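Long-range contacts in histone-lysine N-methyltransferase, H3 lysine-9 specific SUVH4 (Arabidopsis thaliana, PDB 4QEN), which transfers methyl groups from S-adenosyl-L-methionine to histone H3, binds methylated DNA, and links histone methylation to the maintenance of non-CpG DNA methylation and silencing: residues 53-58 with 106-111; 58-63 with 78-83; 239-244 with 265-270; 277-282 with 386-391; 284-289 with 476-481. All coordinates share one frame; numbering follows the deposited sequence.

Contact 1: 53-58 with 106-111; sequences PRKIIG and LAVSIV. With nucleotides of chain B.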
# COMPACT_ATOMS: atom_id res chain seq x y z
N PRO A 53 12.67 -2.08 17.47
CA PRO A 53 12.21 -2.81 18.66
C PRO A 53 12.38 -2.06 19.98
O PRO A 53 11.80 -2.50 20.98
CB PRO A 53 13.07 -4.08 18.65
CG PRO A 53 14.34 -3.64 17.98
CD PRO A 53 13.94 -2.61 16.95
N ARG A 54 13.15 -0.97 20.00
CA ARG A 54 13.26 -0.13 21.20
C ARG A 54 12.66 1.25 20.92
O ARG A 54 12.60 1.69 19.77
CB ARG A 54 14.72 0.02 21.63
CG ARG A 54 15.43 -1.30 21.92
CD ARG A 54 15.07 -1.83 23.30
NE ARG A 54 15.57 -0.95 24.37
CZ ARG A 54 15.34 -1.13 25.66
NH1 ARG A 54 14.61 -2.16 26.08
NH2 ARG A 54 15.84 -0.28 26.55
N LYS A 55 12.23 1.93 21.98
CA LYS A 55 11.64 3.25 21.88
C LYS A 55 12.67 4.25 21.37
O LYS A 55 13.86 4.11 21.66
CB LYS A 55 11.16 3.70 23.26
CG LYS A 55 10.04 2.85 23.85
CD LYS A 55 8.84 2.85 22.93
CE LYS A 55 7.59 2.47 23.71
NZ LYS A 55 7.65 1.08 24.24
N ILE A 56 12.20 5.26 20.64
CA ILE A 56 13.07 6.29 20.07
C ILE A 56 12.40 7.65 20.23
O ILE A 56 11.20 7.79 19.96
CB ILE A 56 13.34 6.03 18.57
CG1 ILE A 56 14.17 4.75 18.38
CG2 ILE A 56 14.02 7.23 17.92
CD1 ILE A 56 14.15 4.21 16.93
N ILE A 57 13.16 8.64 20.68
CA ILE A 57 12.67 10.00 20.80
C ILE A 57 12.86 10.71 19.45
O ILE A 57 13.95 10.67 18.90
CB ILE A 57 13.47 10.77 21.86
CG1 ILE A 57 13.18 10.22 23.26
CG2 ILE A 57 13.14 12.26 21.81
CD1 ILE A 57 14.04 10.85 24.35
N GLY A 58 11.82 11.33 18.92
CA GLY A 58 11.97 12.09 17.69
C GLY A 58 11.59 11.28 16.47
O GLY A 58 10.76 10.37 16.54
N LEU A 106 8.62 8.46 30.09
CA LEU A 106 8.79 9.57 29.17
C LEU A 106 8.13 9.20 27.85
O LEU A 106 8.48 8.19 27.24
CB LEU A 106 10.29 9.82 28.95
CG LEU A 106 10.72 11.04 28.11
CD1 LEU A 106 10.39 12.34 28.84
CD2 LEU A 106 12.22 10.96 27.80
N ALA A 107 7.16 10.00 27.41
CA ALA A 107 6.39 9.67 26.21
C ALA A 107 7.19 9.93 24.95
O ALA A 107 8.00 10.86 24.91
CB ALA A 107 5.11 10.46 26.18
N VAL A 108 6.95 9.12 23.92
CA VAL A 108 7.60 9.36 22.64
C VAL A 108 6.56 9.47 21.54
O VAL A 108 6.85 10.06 20.49
CB VAL A 108 8.63 8.28 22.27
CG1 VAL A 108 9.74 8.21 23.31
CG2 VAL A 108 7.95 6.92 22.09
N SER A 109 5.36 8.92 21.74
CA SER A 109 4.41 8.91 20.62
C SER A 109 2.96 8.92 21.11
O SER A 109 2.62 8.19 22.01
CB SER A 109 4.66 7.69 19.72
OG SER A 109 3.63 7.52 18.75
N ILE A 110 2.11 9.76 20.52
CA ILE A 110 0.69 9.72 20.84
C ILE A 110 -0.20 9.64 19.60
O ILE A 110 0.15 10.12 18.51
CB ILE A 110 0.23 10.95 21.67
CG1 ILE A 110 0.25 12.22 20.83
CG2 ILE A 110 1.05 11.10 22.95
CD1 ILE A 110 -0.11 13.46 21.63
N VAL A 111 -1.38 9.09 19.81
CA VAL A 111 -2.37 8.94 18.75
C VAL A 111 -3.65 9.67 19.13
O VAL A 111 -4.18 9.48 20.22
CB VAL A 111 -2.69 7.46 18.50
CG1 VAL A 111 -3.77 7.34 17.44
CG2 VAL A 111 -1.44 6.71 18.09
N1 5CM B 7 -7.08 8.33 22.05
C2 5CM B 7 -7.65 9.49 21.68
N3 5CM B 7 -7.37 10.66 22.43
C4 5CM B 7 -6.64 10.63 23.63
C5 5CM B 7 -6.16 9.42 24.09
C5A 5CM B 7 -5.43 9.29 25.29
C6 5CM B 7 -6.43 8.31 23.31
O2 5CM B 7 -8.25 9.64 20.63
N4 5CM B 7 -6.41 11.71 24.39
C1' 5CM B 7 -7.17 6.86 21.74
C2' 5CM B 7 -6.41 5.63 21.80
C3' 5CM B 7 -7.64 4.75 21.07
C4' 5CM B 7 -8.80 4.95 22.08
O4' 5CM B 7 -8.59 6.45 22.07
O3' 5CM B 7 -8.11 5.10 19.77
C5' 5CM B 7 -8.05 4.35 23.34
O5' 5CM B 7 -6.73 4.45 23.92
P 5CM B 7 -6.46 4.61 25.48
OP1 5CM B 7 -5.18 5.31 25.70
OP2 5CM B 7 -7.64 5.16 26.17
O HOH W 1 9.42 11.37 20.29
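Ile57 turns CG1 opposite its carbonyl carbon (chi1 -68°) and runs on extended to CD1 (chi2 175°), a path that carries CD1 to Leu106 and CG1 to Val108. Leu106 holds its CG trans to the backbone N (chi1 -174°), and its CD2 branch meets Ile57 CD1 at 3.9 Å, the two side chains crossing at about a right angle. Val108 is met in the same crosswise manner: its CG1 lies 4.0 Å from Ile57 CG1. The valine also packs against backbone, with CB 3.5 Å from Ile56 O, a carbonyl that accepts a hydrogen bond from Arg166 NH1. Lys55 adds only its aliphatic part, CD standing 4.3 Å from Val108 CG2, before its amine leads away toward Asp89 and a DNA phosphate, both long and weak ion pairs. The polar link is indirect: one water accepts from Gly58 N at 2.8 Å and donates to Val108 O at 2.9 Å, tying loop to strand. Farther along, Val111 O, hydrogen-bonded to Tyr128 OH, comes within 3.6 Å of N1 of the 5-methyl-2'-deoxycytidine nucleotide 7 of chain B. Within the SRA domain, strand 106-112 runs between antiparallel strand 88-91 and parallel strand 165-172; a classic beta bulge sets two residues, Val108 and Ser109, against the single Asp89, and helix 151-161 packs on Leu106 and Ala107.

Contact 2: 58-63 with 78-83; sequences GDLPGI and VGFHNH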
# COMPACT_ATOMS: atom_id res chain seq x y z
N GLY A 58 11.82 11.33 18.92
CA GLY A 58 11.97 12.09 17.69
C GLY A 58 11.59 11.28 16.47
O GLY A 58 10.76 10.37 16.54
N ASP A 59 12.19 11.60 15.33
CA ASP A 59 11.84 10.89 14.10
C ASP A 59 12.49 9.51 13.98
O ASP A 59 13.60 9.30 14.45
CB ASP A 59 12.20 11.73 12.87
CG ASP A 59 11.21 12.84 12.63
OD1 ASP A 59 10.00 12.55 12.60
OD2 ASP A 59 11.64 14.00 12.49
N LEU A 60 11.77 8.58 13.36
CA LEU A 60 12.30 7.26 13.03
C LEU A 60 12.75 7.31 11.58
O LEU A 60 11.97 7.74 10.73
CB LEU A 60 11.21 6.18 13.17
CG LEU A 60 10.98 5.56 14.56
CD1 LEU A 60 10.76 6.62 15.59
CD2 LEU A 60 9.77 4.63 14.51
N PRO A 61 14.00 6.91 11.29
CA PRO A 61 14.49 6.89 9.91
C PRO A 61 13.57 6.06 9.01
O PRO A 61 13.13 4.99 9.42
CB PRO A 61 15.85 6.23 10.04
CG PRO A 61 16.32 6.64 11.39
CD PRO A 61 15.07 6.60 12.25
N GLY A 62 13.28 6.57 7.82
CA GLY A 62 12.43 5.88 6.87
C GLY A 62 10.96 6.20 7.06
O GLY A 62 10.11 5.86 6.23
N ILE A 63 10.64 6.85 8.18
CA ILE A 63 9.27 7.28 8.43
C ILE A 63 9.19 8.80 8.38
O ILE A 63 9.48 9.48 9.36
CB ILE A 63 8.75 6.73 9.77
CG1 ILE A 63 8.77 5.20 9.72
CG2 ILE A 63 7.34 7.24 10.06
CD1 ILE A 63 8.27 4.58 10.98
N VAL A 78 6.14 -1.84 12.66
CA VAL A 78 7.34 -1.02 12.41
C VAL A 78 8.10 -0.61 13.70
O VAL A 78 9.32 -0.37 13.70
CB VAL A 78 6.96 0.22 11.56
CG1 VAL A 78 8.00 1.29 11.65
CG2 VAL A 78 6.79 -0.18 10.10
N GLY A 79 7.37 -0.54 14.81
CA GLY A 79 7.93 -0.12 16.08
C GLY A 79 7.69 1.37 16.33
O GLY A 79 8.18 1.92 17.31
N PHE A 80 6.92 1.99 15.44
CA PHE A 80 6.57 3.41 15.50
C PHE A 80 5.69 3.73 16.72
O PHE A 80 5.88 4.76 17.38
CB PHE A 80 5.89 3.83 14.18
CG PHE A 80 5.38 5.25 14.17
CD1 PHE A 80 4.14 5.57 14.70
CD2 PHE A 80 6.15 6.28 13.62
CE1 PHE A 80 3.67 6.90 14.68
CE2 PHE A 80 5.70 7.60 13.60
CZ PHE A 80 4.45 7.91 14.12
N HIS A 81 4.73 2.85 17.01
CA HIS A 81 3.86 3.01 18.19
C HIS A 81 3.51 1.61 18.66
O HIS A 81 2.82 0.88 17.96
CB HIS A 81 2.58 3.78 17.84
CG HIS A 81 1.79 4.24 19.03
ND1 HIS A 81 1.85 5.53 19.50
CD2 HIS A 81 0.92 3.58 19.83
CE1 HIS A 81 1.05 5.65 20.55
NE2 HIS A 81 0.47 4.48 20.78
N ASN A 82 3.98 1.24 19.84
CA ASN A 82 4.07 -0.17 20.20
C ASN A 82 2.82 -0.85 20.79
O ASN A 82 2.73 -2.07 20.81
CB ASN A 82 5.30 -0.41 21.07
CG ASN A 82 6.59 -0.21 20.29
OD1 ASN A 82 7.08 -1.12 19.62
ND2 ASN A 82 7.13 1.02 20.34
N HIS A 83 1.87 -0.04 21.25
CA HIS A 83 0.59 -0.54 21.74
C HIS A 83 -0.40 -0.53 20.58
O HIS A 83 -0.39 0.42 19.79
CB HIS A 83 0.04 0.40 22.82
CG HIS A 83 0.90 0.52 24.03
ND1 HIS A 83 1.28 -0.57 24.79
CD2 HIS A 83 1.44 1.60 24.65
CE1 HIS A 83 2.02 -0.17 25.81
NE2 HIS A 83 2.13 1.15 25.74
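The Phe80 ring is approached obliquely by two aliphatic side chains, Leu60 and Ile63, while in its surroundings Tyr184 meets it edge-to-face and Arg166 makes a cation-pi contact. This cluster belongs to the SRA domain: a type II beta turn from Leu60 to Ile63, closed by Ile63 N to Leu60 O at 3.0 Å, is laid against the end of helix 72-78. Gly79 has a positive phi of 96°, at which a beta carbon would collide with the carbonyl O of Val78; it ends the helix and redirects the chain, so that Phe80 and Val78 both meet the 58-63 loop. Leu60 uses one branch, its CD2 reaching Phe80 CA at 3.6 Å. Ile63 uses two: CG2 lies 3.9 Å from both CD2 and CE2 of the ring, and CD1 touches Phe80 CD2 at 3.8 Å. The isoleucine is extended at chi2 (-180°), which takes CD1 past the ring to the valine. Helix 10-30 packs on Ile63 through Val14 and on Val78 through Cys17 and Leu18. Ile63 and Val78 reach toward each other tip to tip, Ile63 CD1 3.4 Å from Val78 CG1, closer than two methyl groups normally pack.

Contact 3: 239-244 with 265-270; sequences GLVCED and VSPTSG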
# COMPACT_ATOMS: atom_id res chain seq x y z
N GLY A 239 -7.26 20.40 -16.94
CA GLY A 239 -6.33 19.87 -17.91
C GLY A 239 -6.79 18.57 -18.55
O GLY A 239 -5.99 17.86 -19.16
N LEU A 240 -8.08 18.27 -18.40
CA LEU A 240 -8.66 17.06 -18.99
C LEU A 240 -8.42 17.03 -20.49
O LEU A 240 -8.74 17.99 -21.19
CB LEU A 240 -10.16 17.00 -18.69
CG LEU A 240 -10.87 15.69 -19.06
CD1 LEU A 240 -10.40 14.57 -18.16
CD2 LEU A 240 -12.38 15.84 -18.98
N VAL A 241 -7.86 15.93 -20.98
CA VAL A 241 -7.66 15.75 -22.42
C VAL A 241 -8.48 14.59 -22.98
O VAL A 241 -8.59 14.44 -24.20
CB VAL A 241 -6.18 15.54 -22.78
CG1 VAL A 241 -5.39 16.84 -22.62
CG2 VAL A 241 -5.57 14.41 -21.95
N CYS A 242 -9.03 13.77 -22.10
CA CYS A 242 -9.91 12.67 -22.49
C CYS A 242 -10.70 12.21 -21.28
O CYS A 242 -10.16 12.10 -20.18
CB CYS A 242 -9.11 11.49 -23.06
SG CYS A 242 -10.13 10.03 -23.46
N GLU A 243 -11.99 11.94 -21.47
CA GLU A 243 -12.86 11.61 -20.35
C GLU A 243 -12.68 10.18 -19.84
O GLU A 243 -12.77 9.92 -18.63
CB GLU A 243 -14.32 11.87 -20.72
CG GLU A 243 -14.56 13.29 -21.20
CD GLU A 243 -16.03 13.66 -21.27
OE1 GLU A 243 -16.34 14.87 -21.31
OE2 GLU A 243 -16.88 12.74 -21.28
N ASP A 244 -12.43 9.25 -20.76
CA ASP A 244 -12.24 7.85 -20.43
C ASP A 244 -11.41 7.22 -21.55
O ASP A 244 -11.92 6.97 -22.63
CB ASP A 244 -13.60 7.14 -20.32
CG ASP A 244 -13.47 5.63 -20.09
OD1 ASP A 244 -12.38 5.16 -19.71
OD2 ASP A 244 -14.49 4.92 -20.28
N VAL A 265 -3.44 16.72 -27.06
CA VAL A 265 -3.30 15.33 -27.48
C VAL A 265 -3.69 14.35 -26.37
O VAL A 265 -3.23 14.47 -25.24
CB VAL A 265 -1.87 15.03 -27.96
CG1 VAL A 265 -1.63 13.52 -28.07
CG2 VAL A 265 -1.61 15.72 -29.29
N SER A 266 -4.55 13.40 -26.71
CA SER A 266 -4.95 12.34 -25.80
C SER A 266 -3.95 11.18 -25.86
O SER A 266 -3.31 10.96 -26.88
CB SER A 266 -6.36 11.86 -26.14
OG SER A 266 -6.67 10.64 -25.49
N PRO A 267 -3.81 10.44 -24.76
CA PRO A 267 -2.96 9.25 -24.82
C PRO A 267 -3.52 8.16 -25.75
O PRO A 267 -2.80 7.21 -26.06
CB PRO A 267 -2.93 8.75 -23.37
CG PRO A 267 -4.10 9.40 -22.71
CD PRO A 267 -4.27 10.72 -23.39
N THR A 268 -4.76 8.32 -26.19
CA THR A 268 -5.43 7.32 -27.03
C THR A 268 -5.32 7.54 -28.53
O THR A 268 -5.80 6.72 -29.32
CB THR A 268 -6.92 7.23 -26.72
OG1 THR A 268 -7.54 8.50 -26.94
CG2 THR A 268 -7.12 6.81 -25.29
N SER A 269 -4.71 8.66 -28.92
CA SER A 269 -4.53 8.95 -30.34
C SER A 269 -3.57 7.97 -31.01
O SER A 269 -2.39 7.87 -30.65
CB SER A 269 -4.04 10.38 -30.56
OG SER A 269 -2.67 10.44 -30.25
N GLY A 270 -4.11 7.26 -32.00
CA GLY A 270 -3.39 6.21 -32.69
C GLY A 270 -3.60 4.81 -32.12
O GLY A 270 -3.53 3.78 -32.78
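Ser266 OG lies beside Cys242 CB, 3.5 Å away, and is gripped within its own loop by the hydroxyl of Thr268: the oxygens Ser266 OG and Thr268 OG1 are 2.7 Å apart, a hydrogen bond in which either could be the donor. The serine torsion explains the double role. With OG trans to the backbone N (chi1 166°), the hydroxyl lies between the cysteine and the threonine. Cys242 adopts the same setting (chi1 176°), and its SG stays more distant from the serine than its CB does, at 4.1 Å from Ser266 OG. The approach is thus of a methylene alongside a hydroxyl. The loop itself is a type I beta turn from Ser266 to Ser269, whose closing bond, Ser269 N to Ser266 O, is weak.

The other segment belongs to strand 240-242, an outermost strand of a mixed four-stranded sheet, and turns a corner at Val241. Here the strand carries a classic beta bulge, Val241 and Cys242 together lying opposite Ala256 of the neighbouring strand; both side chains set out toward the loop. Val241 meets mostly backbone there, its CB 4.0 Å from Val265 O, while its own carbonyl O lies 3.9 Å from Ser266 CB. Its CG2 branch crosses obliquely to the proline ring, 4.2 Å from Pro267 CD. Pro267 is the buried member of the contact. Beyond the two segments it packs on Ala256, Ile245 and Phe458, and its side chain is about 4 Å from that of Trp367, which by similarity binds S-adenosyl-L-methionine; bound S-adenosyl-L-homocysteine is about 7 Å from the Pro267 side chain.

Contact 4: 277-282 with 386-391; sequences LIIEPN and GVVRRT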
# COMPACT_ATOMS: atom_id res chain seq x y z
N LEU A 277 -6.51 -10.01 -24.47
CA LEU A 277 -5.35 -10.31 -25.30
C LEU A 277 -5.72 -10.58 -26.76
O LEU A 277 -6.79 -11.11 -27.06
CB LEU A 277 -4.59 -11.50 -24.75
CG LEU A 277 -3.85 -11.39 -23.41
CD1 LEU A 277 -3.35 -12.77 -23.01
CD2 LEU A 277 -2.68 -10.42 -23.52
N ILE A 278 -4.85 -10.17 -27.67
CA ILE A 278 -4.96 -10.55 -29.07
C ILE A 278 -3.80 -11.48 -29.38
O ILE A 278 -2.65 -11.21 -29.03
CB ILE A 278 -4.96 -9.31 -30.01
CG1 ILE A 278 -6.21 -8.46 -29.75
CG2 ILE A 278 -4.86 -9.75 -31.50
CD1 ILE A 278 -6.27 -7.17 -30.56
N ILE A 279 -4.11 -12.62 -30.00
CA ILE A 279 -3.07 -13.60 -30.30
C ILE A 279 -2.72 -13.51 -31.76
O ILE A 279 -3.58 -13.67 -32.62
CB ILE A 279 -3.57 -15.04 -29.99
CG1 ILE A 279 -4.10 -15.13 -28.55
CG2 ILE A 279 -2.47 -16.07 -30.26
CD1 ILE A 279 -3.12 -14.72 -27.48
N GLU A 280 -1.45 -13.22 -32.05
CA GLU A 280 -0.99 -13.20 -33.44
C GLU A 280 -1.14 -14.61 -34.01
O GLU A 280 -0.89 -15.58 -33.29
CB GLU A 280 0.48 -12.77 -33.48
CG GLU A 280 0.91 -11.99 -34.71
CD GLU A 280 1.36 -12.88 -35.87
OE1 GLU A 280 1.16 -14.12 -35.80
OE2 GLU A 280 1.91 -12.35 -36.85
N PRO A 281 -1.54 -14.73 -35.29
CA PRO A 281 -1.81 -16.00 -35.97
C PRO A 281 -0.69 -17.04 -35.91
O PRO A 281 -0.99 -18.23 -36.03
CB PRO A 281 -2.04 -15.57 -37.44
CG PRO A 281 -1.59 -14.13 -37.51
CD PRO A 281 -1.89 -13.59 -36.16
N ASN A 282 0.57 -16.64 -35.75
CA ASN A 282 1.63 -17.64 -35.65
C ASN A 282 2.02 -18.01 -34.21
O ASN A 282 3.00 -18.71 -33.97
CB ASN A 282 2.87 -17.26 -36.47
CG ASN A 282 3.62 -16.06 -35.90
OD1 ASN A 282 3.23 -15.49 -34.87
ND2 ASN A 282 4.74 -15.70 -36.54
N GLY A 386 -2.27 -6.71 -24.61
CA GLY A 386 -1.71 -6.27 -25.88
C GLY A 386 -1.81 -7.42 -26.86
O GLY A 386 -2.63 -8.33 -26.66
N VAL A 387 -0.98 -7.37 -27.90
CA VAL A 387 -0.95 -8.45 -28.90
C VAL A 387 0.16 -9.43 -28.51
O VAL A 387 1.31 -9.04 -28.37
CB VAL A 387 -0.65 -7.91 -30.30
CG1 VAL A 387 -0.75 -9.04 -31.33
CG2 VAL A 387 -1.60 -6.77 -30.66
N VAL A 388 -0.19 -10.69 -28.34
CA VAL A 388 0.83 -11.68 -28.01
C VAL A 388 1.56 -12.08 -29.28
O VAL A 388 0.95 -12.52 -30.25
CB VAL A 388 0.23 -12.90 -27.31
CG1 VAL A 388 1.31 -13.94 -27.00
CG2 VAL A 388 -0.49 -12.46 -26.03
N ARG A 389 2.88 -11.90 -29.28
CA ARG A 389 3.69 -12.17 -30.46
C ARG A 389 4.91 -13.00 -30.10
O ARG A 389 5.38 -12.97 -28.97
CB ARG A 389 4.21 -10.88 -31.08
CG ARG A 389 3.19 -9.81 -31.34
CD ARG A 389 3.88 -8.63 -32.02
NE ARG A 389 2.93 -7.59 -32.42
CZ ARG A 389 2.18 -7.65 -33.51
NH1 ARG A 389 2.25 -8.70 -34.32
NH2 ARG A 389 1.35 -6.66 -33.79
N ARG A 390 5.44 -13.73 -31.08
CA ARG A 390 6.72 -14.39 -30.90
C ARG A 390 7.81 -13.34 -30.85
O ARG A 390 7.87 -12.46 -31.71
CB ARG A 390 6.98 -15.34 -32.06
CG ARG A 390 5.90 -16.38 -32.25
CD ARG A 390 6.52 -17.73 -32.52
NE ARG A 390 6.13 -18.26 -33.81
CZ ARG A 390 6.57 -17.80 -34.98
NH1 ARG A 390 7.40 -16.77 -35.02
NH2 ARG A 390 6.17 -18.37 -36.11
N THR A 391 8.67 -13.41 -29.84
CA THR A 391 9.74 -12.43 -29.68
C THR A 391 10.68 -12.42 -30.90
O THR A 391 11.34 -11.42 -31.18
CB THR A 391 10.57 -12.67 -28.40
OG1 THR A 391 11.10 -14.01 -28.41
CG2 THR A 391 9.71 -12.48 -27.17
O HOH W 2 4.50 -13.43 -33.67
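Residues 278-279 and 387-388 pair as parallel strands, joined by Ile278 N to Gly386 O (3.1 Å, 175° at the hydrogen), Val388 N to Ile278 O (2.6 Å) and Glu280 N to Val388 O (3.1 Å). On one face of the sheet the side chains of Ile278 and Val387 cross at a slant, Ile278 CG2 4.2 Å from Val387 CG1; on the other, Ile279 and Val388 lie side by side, Ile279 CD1 3.8 Å from Val388 CG2. Leu277 brings CD2 to that same valine methyl at 3.9 Å. Glu280 bends at chi2 (-87°), which turns its carboxylate back along its own loop, where OE1 accepts from Asn282 N at 2.6 Å. Its CG rests 3.6 Å from Arg389 NH1, but the arginine's salt bridge goes from NE to Asp448. At Arg390 the Asn282 amide lies over one guanidinium face, the planes 33° apart; Asp393 OD1 takes both Asn282 ND2 and Arg390 NH1, while Arg390 NE gives a weak bond to Asn282 O. A leucine in place of Arg390 would probably leave Asp393 without its charged mate and the Asn282 amide without the flat group beneath it. A water between Asn282 OD1 and Arg390 N adds a second tie. Strand 278-279 of the pre-SET region thus edges a four-stranded sheet; SET strand 387-390 lies next, with strand 445-448 antiparallel on its other flank.

Contact 5: 284-289 with 476-481; sequences IIPKSS and HQDIRL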
# COMPACT_ATOMS: atom_id res chain seq x y z
N ILE A 284 1.00 -20.11 -31.00
CA ILE A 284 0.21 -21.29 -30.70
C ILE A 284 -0.82 -21.00 -29.60
O ILE A 284 -0.57 -20.23 -28.67
CB ILE A 284 1.12 -22.48 -30.29
CG1 ILE A 284 0.31 -23.78 -30.20
CG2 ILE A 284 1.87 -22.18 -28.97
CD1 ILE A 284 1.14 -25.02 -29.99
N ILE A 285 -2.00 -21.61 -29.74
CA ILE A 285 -2.97 -21.60 -28.66
C ILE A 285 -2.89 -22.94 -27.94
O ILE A 285 -3.29 -23.97 -28.48
CB ILE A 285 -4.38 -21.34 -29.21
CG1 ILE A 285 -4.44 -19.94 -29.84
CG2 ILE A 285 -5.41 -21.51 -28.10
CD1 ILE A 285 -5.66 -19.68 -30.70
N PRO A 286 -2.32 -22.93 -26.73
CA PRO A 286 -2.11 -24.18 -26.00
C PRO A 286 -3.42 -24.89 -25.67
O PRO A 286 -4.50 -24.29 -25.73
CB PRO A 286 -1.43 -23.72 -24.70
CG PRO A 286 -0.81 -22.42 -25.03
CD PRO A 286 -1.71 -21.78 -26.05
N LYS A 287 -3.31 -26.18 -25.35
CA LYS A 287 -4.43 -26.96 -24.86
C LYS A 287 -5.07 -26.31 -23.63
O LYS A 287 -4.37 -25.90 -22.70
CB LYS A 287 -3.93 -28.37 -24.53
CG LYS A 287 -5.01 -29.39 -24.21
CD LYS A 287 -4.40 -30.71 -23.77
CE LYS A 287 -5.46 -31.73 -23.38
NZ LYS A 287 -4.90 -32.78 -22.48
N SER A 288 -6.40 -26.20 -23.63
CA SER A 288 -7.11 -25.60 -22.50
C SER A 288 -6.95 -26.38 -21.18
O SER A 288 -6.88 -27.61 -21.20
CB SER A 288 -8.60 -25.45 -22.82
OG SER A 288 -8.83 -24.29 -23.59
N SER A 289 -6.88 -25.66 -20.06
CA SER A 289 -6.78 -26.32 -18.75
C SER A 289 -8.04 -27.12 -18.47
O SER A 289 -9.14 -26.71 -18.83
CB SER A 289 -6.60 -25.31 -17.61
OG SER A 289 -5.85 -24.19 -17.99
N HIS A 476 -4.81 -21.87 -19.83
CA HIS A 476 -4.01 -23.02 -20.23
C HIS A 476 -2.87 -23.18 -19.25
O HIS A 476 -2.74 -22.40 -18.31
CB HIS A 476 -3.46 -22.83 -21.66
CG HIS A 476 -2.66 -21.58 -21.82
ND1 HIS A 476 -1.42 -21.41 -21.23
CD2 HIS A 476 -2.93 -20.42 -22.48
CE1 HIS A 476 -0.96 -20.21 -21.53
NE2 HIS A 476 -1.85 -19.59 -22.29
N GLN A 477 -2.04 -24.19 -19.47
CA GLN A 477 -0.98 -24.50 -18.51
C GLN A 477 0.41 -24.28 -19.09
O GLN A 477 1.40 -24.82 -18.56
CB GLN A 477 -1.13 -25.94 -18.00
CG GLN A 477 -2.47 -26.20 -17.31
CD GLN A 477 -2.59 -25.47 -15.98
OE1 GLN A 477 -3.42 -24.56 -15.82
NE2 GLN A 477 -1.77 -25.87 -15.02
N ASP A 478 0.51 -23.50 -20.16
CA ASP A 478 1.79 -23.28 -20.81
C ASP A 478 2.46 -22.03 -20.26
O ASP A 478 2.06 -20.91 -20.56
CB ASP A 478 1.61 -23.17 -22.33
CG ASP A 478 2.93 -23.24 -23.09
OD1 ASP A 478 3.95 -22.76 -22.58
OD2 ASP A 478 2.93 -23.80 -24.20
N ILE A 479 3.50 -22.24 -19.45
CA ILE A 479 4.14 -21.16 -18.69
C ILE A 479 4.75 -20.08 -19.60
O ILE A 479 4.89 -18.93 -19.19
CB ILE A 479 5.22 -21.73 -17.73
CG1 ILE A 479 5.73 -20.65 -16.77
CG2 ILE A 479 6.39 -22.34 -18.52
CD1 ILE A 479 4.64 -20.06 -15.87
N ARG A 480 5.11 -20.47 -20.82
CA ARG A 480 5.67 -19.55 -21.82
C ARG A 480 4.65 -18.49 -22.24
O ARG A 480 5.02 -17.44 -22.76
CB ARG A 480 6.11 -20.32 -23.07
CG ARG A 480 7.08 -21.48 -22.85
CD ARG A 480 7.37 -22.22 -24.16
NE ARG A 480 6.18 -22.86 -24.71
CZ ARG A 480 6.04 -23.23 -25.98
NH1 ARG A 480 7.01 -23.01 -26.85
NH2 ARG A 480 4.91 -23.80 -26.38
N LEU A 481 3.37 -18.80 -22.05
CA LEU A 481 2.30 -17.88 -22.45
C LEU A 481 1.43 -17.44 -21.27
O LEU A 481 0.24 -17.13 -21.45
CB LEU A 481 1.44 -18.52 -23.54
CG LEU A 481 2.15 -18.59 -24.90
CD1 LEU A 481 1.59 -19.70 -25.78
CD2 LEU A 481 2.04 -17.26 -25.60
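His476 opens the second segment with its ring turned over Pro286: the CG of the proline sits 3.8 Å from the ring centroid and 9° off the normal, a CH-pi contact over one face. CG of the histidine lies between backbone N and carbonyl carbon (chi1 57°), and the ring is further fixed by its own chain, ND1 accepting from Asp478 N at 3.0 Å with the donor near the ring plane. At the root of the side chain, His476 CB meets Lys287 O at 3.4 Å. An alanine in place of His476 would probably deprive Pro286 of the face it packs on and leave Asp478 N without its acceptor. Ser289 lies close to the backbone at this end and beside Gln477, but its hydroxyl bonds to Ser474 O. Asp478 follows, its CB 3.7 Å from Pro286 CG; its carboxylate makes an Asx turn, OD1 accepting from Arg480 N, and is gripped side-on by the same arginine. Arg480 NE bonds to Asp478 OD1, and Arg480 NH2 to Asp478 OD2 at 2.9 Å, a two-nitrogen salt bridge using syn lone pairs close to the guanidinium plane. Arg480 NH1 turns to Glu444. Leu481 ends the walk, with CD1 3.7 Å from Pro286 CG and near both the carbonyl and CG2 of Ile284. One proline of the pre-SET region is therefore held by apolar and CH-pi contacts, while the clear polar bonds lie within the SET loop and probably help hold the shape against which the proline packs.

In the fold
Contacts 1 and 2 form one unit in the SRA domain: contact 2 falls within the span of contact 1, their centres are 7 Å apart, they share Gly58, and Ser109 OG probably hydrogen-bonds His81 ND1. Both close before contact 3 opens, and contact 3 closes before contacts 4 and 5, all three across the chain's centre in the catalytic half. Contacts 4 and 5 have centres 13 Å apart, touch through Val388 and Leu481, and alternate along the chain. Contact 3, where a loop packs on the edge strand of another sheet, lies about 26 Å from contact 4 between centres, near the bound S-adenosyl-L-homocysteine. DNA reading and methyl transfer thus occupy separate parts.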